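Local coordinates for DUF309 domain-containing protein (Thermus thermophilus, PDB 2CWY) that is of unknown function but belongs to the DUF309 family and folds as a small, all-alpha, single-chain protein, at residues G58-N61 / L62-E66. Sequence-based numbering, arbitrary orientation.
Sequences GLRN and LRKAE
The first turns of helix 59-69 form this local contact, in which Gly58 O receives Leu62 N at 3.0 Å and Leu59 O receives Arg63 N at 2.9 Å. Lys64 N to Arg60 O and Ala65 N to Asn61 O continue the same ladder; the i to i+4 pairing marks an alpha-helix, and the N-H...O angles of 159-160° show the bonds to be uniformly near straight. Gly58 itself precedes the helix, and its carbonyl is the first acceptor of the series.

On the solvent-facing side Arg60 and Arg63 come together one turn apart. Arg60 runs extended, which carries its NE out to a water shared with Arg63, whereas Arg63 bends at chi3 (48°), which folds its guanidinium back over the preceding turn. Arg60 O consequently sits 3.6 Å above one face of that group, toward its rim. The two guanidinium planes are turned 56° from each other, although the exact placing of Arg63 NH2 is doubtful. The shared water accepts from Arg60 NE at 2.7 Å and, weakly, from Arg63 NH1. A second water accepts from Asn61 ND2 at 3.0 Å and weakly from Lys64 NZ, joining amide and ammonium by solvent, while the Lys64 chain passes over Arg60 O, its CG 3.3 Å away.

Leu59, itself exposed, lies beside the buried Leu62, both pointing the same way, with CD1 of Leu59 3.8 Å from CD2 of Leu62. Leu62 packs between helix 33-53, at Leu45, and helix 81-92, at Leu85 and Leu92; Asn61 rests on Ala47 and Ala48, and Glu66 forms a salt bridge to Arg89 of helix 81-92.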
ATOM      1  N   GLY A  58       9.138  -7.651   7.371  1.00  8.47           N
ATOM      2  CA  GLY A  58       8.306  -6.909   6.439  1.00 10.05           C
ATOM      3  C   GLY A  58       8.732  -7.039   4.983  1.00 10.16           C
ATOM      4  O   GLY A  58       7.983  -6.673   4.074  1.00  9.60           O
ATOM      5  N   LEU A  59       9.931  -7.567   4.740  1.00 10.94           N
ATOM      6  CA  LEU A  59      10.424  -7.690   3.370  1.00 12.61           C
ATOM      7  C   LEU A  59       9.627  -8.610   2.465  1.00 10.89           C
ATOM      8  O   LEU A  59       9.590  -8.386   1.259  1.00 11.57           O
ATOM      9  CB  LEU A  59      11.894  -8.121   3.358  1.00 14.63           C
ATOM     10  CG  LEU A  59      12.915  -6.990   3.219  1.00 20.58           C
ATOM     11  CD1 LEU A  59      12.764  -6.331   1.863  1.00 21.03           C
ATOM     12  CD2 LEU A  59      12.723  -5.984   4.327  1.00 20.86           C
ATOM     13  N   ARG A  60       9.008  -9.646   3.023  1.00 11.05           N
ATOM     14  CA  ARG A  60       8.212 -10.552   2.194  1.00 13.96           C
ATOM     15  C   ARG A  60       7.028  -9.758   1.618  1.00 13.69           C
ATOM     16  O   ARG A  60       6.718  -9.851   0.423  1.00 12.19           O
ATOM     17  CB  ARG A  60       7.723 -11.748   3.023  1.00 17.34           C
ATOM     18  CG  ARG A  60       6.997 -12.812   2.205  1.00 24.54           C
ATOM     19  CD  ARG A  60       6.706 -14.068   3.036  1.00 29.55           C
ATOM     20  NE  ARG A  60       6.192 -15.161   2.209  1.00 32.88           N
ATOM     21  CZ  ARG A  60       5.863 -16.364   2.674  1.00 34.86           C
ATOM     22  NH1 ARG A  60       5.992 -16.637   3.969  1.00 36.60           N
ATOM     23  NH2 ARG A  60       5.401 -17.297   1.845  1.00 35.21           N
ATOM     24  N   ASN A  61       6.381  -8.970   2.473  1.00 10.24           N
ATOM     25  CA  ASN A  61       5.272  -8.128   2.046  1.00 11.14           C
ATOM     26  C   ASN A  61       5.753  -7.063   1.047  1.00 10.28           C
ATOM     27  O   ASN A  61       5.091  -6.820   0.040  1.00  9.35           O
ATOM     28  CB  ASN A  61       4.607  -7.476   3.269  1.00 11.88           C
ATOM     29  CG  ASN A  61       3.642  -8.419   3.986  1.00 15.74           C
ATOM     30  OD1 ASN A  61       3.215  -8.157   5.117  1.00 17.57           O
ATOM     31  ND2 ASN A  61       3.288  -9.510   3.328  1.00 15.82           N
ATOM     32  N   LEU A  62       6.905  -6.438   1.304  1.00  9.64           N
ATOM     33  CA  LEU A  62       7.423  -5.431   0.369  1.00 10.23           C
ATOM     34  C   LEU A  62       7.660  -6.068  -1.003  1.00 10.44           C
ATOM     35  O   LEU A  62       7.308  -5.483  -2.032  1.00  9.28           O
ATOM     36  CB  LEU A  62       8.739  -4.820   0.870  1.00  8.27           C
ATOM     37  CG  LEU A  62       9.432  -3.887  -0.126  1.00  9.53           C
ATOM     38  CD1 LEU A  62       8.523  -2.722  -0.463  1.00  9.03           C
ATOM     39  CD2 LEU A  62      10.745  -3.393   0.453  1.00 11.43           C
ATOM     40  N   ARG A  63       8.247  -7.269  -1.014  1.00  9.06           N
ATOM     41  CA  ARG A  63       8.516  -7.986  -2.262  1.00 10.84           C
ATOM     42  C   ARG A  63       7.217  -8.261  -3.029  1.00 11.38           C
ATOM     43  O   ARG A  63       7.146  -8.064  -4.252  1.00 12.23           O
ATOM     44  CB  ARG A  63       9.235  -9.324  -1.985  1.00 14.43           C
ATOM     45  CG  ARG A  63       9.121 -10.332  -3.139  1.00 18.49           C
ATOM     46  CD  ARG A  63      10.027 -11.556  -2.968  1.00 20.87           C
ATOM     47  NE  ARG A  63       9.949 -12.172  -1.644  1.00 19.38           N
ATOM     48  CZ  ARG A  63       8.848 -12.701  -1.109  1.00 21.97           C
ATOM     49  NH1 ARG A  63       7.700 -12.697  -1.777  1.00 19.05           N
ATOM     50  NH2 ARG A  63       8.906 -13.259   0.097  1.00 21.28           N
ATOM     51  N   LYS A  64       6.189  -8.717  -2.319  1.00  8.16           N
ATOM     52  CA  LYS A  64       4.905  -8.993  -2.972  1.00  9.32           C
ATOM     53  C   LYS A  64       4.291  -7.697  -3.501  1.00  8.54           C
ATOM     54  O   LYS A  64       3.702  -7.671  -4.588  1.00  9.67           O
ATOM     55  CB  LYS A  64       3.960  -9.671  -1.986  1.00  9.38           C
ATOM     56  CG  LYS A  64       4.447 -11.059  -1.589  1.00 15.13           C
ATOM     57  CD  LYS A  64       3.724 -11.573  -0.361  1.00 20.42           C
ATOM     58  CE  LYS A  64       2.268 -11.825  -0.631  1.00 23.58           C
ATOM     59  NZ  LYS A  64       1.610 -12.387   0.595  1.00 27.71           N
ATOM     60  N   ALA A  65       4.421  -6.621  -2.730  1.00  8.87           N
ATOM     61  CA  ALA A  65       3.898  -5.331  -3.166  1.00  8.70           C
ATOM     62  C   ALA A  65       4.597  -4.880  -4.450  1.00  9.76           C
ATOM     63  O   ALA A  65       3.957  -4.404  -5.388  1.00  8.56           O
ATOM     64  CB  ALA A  65       4.098  -4.285  -2.078  1.00 11.02           C
ATOM     65  N   GLU A  66       5.920  -5.019  -4.489  1.00 11.13           N
ATOM     66  CA  GLU A  66       6.677  -4.617  -5.669  1.00 11.75           C
ATOM     67  C   GLU A  66       6.235  -5.422  -6.884  1.00 12.09           C
ATOM     68  O   GLU A  66       6.116  -4.878  -7.984  1.00 11.31           O
ATOM     69  CB  GLU A  66       8.177  -4.784  -5.410  1.00 15.15           C
ATOM     70  CG  GLU A  66       8.676  -3.860  -4.281  1.00 16.79           C
ATOM     71  CD  GLU A  66      10.137  -4.061  -3.911  1.00 20.40           C
ATOM     72  OE1 GLU A  66      10.572  -5.225  -3.782  1.00 20.90           O
ATOM     73  OE2 GLU A  66      10.838  -3.042  -3.724  1.00 20.85           O
TER
HETATM   74  O   HOH W   1       5.389 -14.728  -0.286  1.00 26.08           O
HETATM   75  O   HOH W   2       0.709 -10.948   3.355  1.00 33.71           O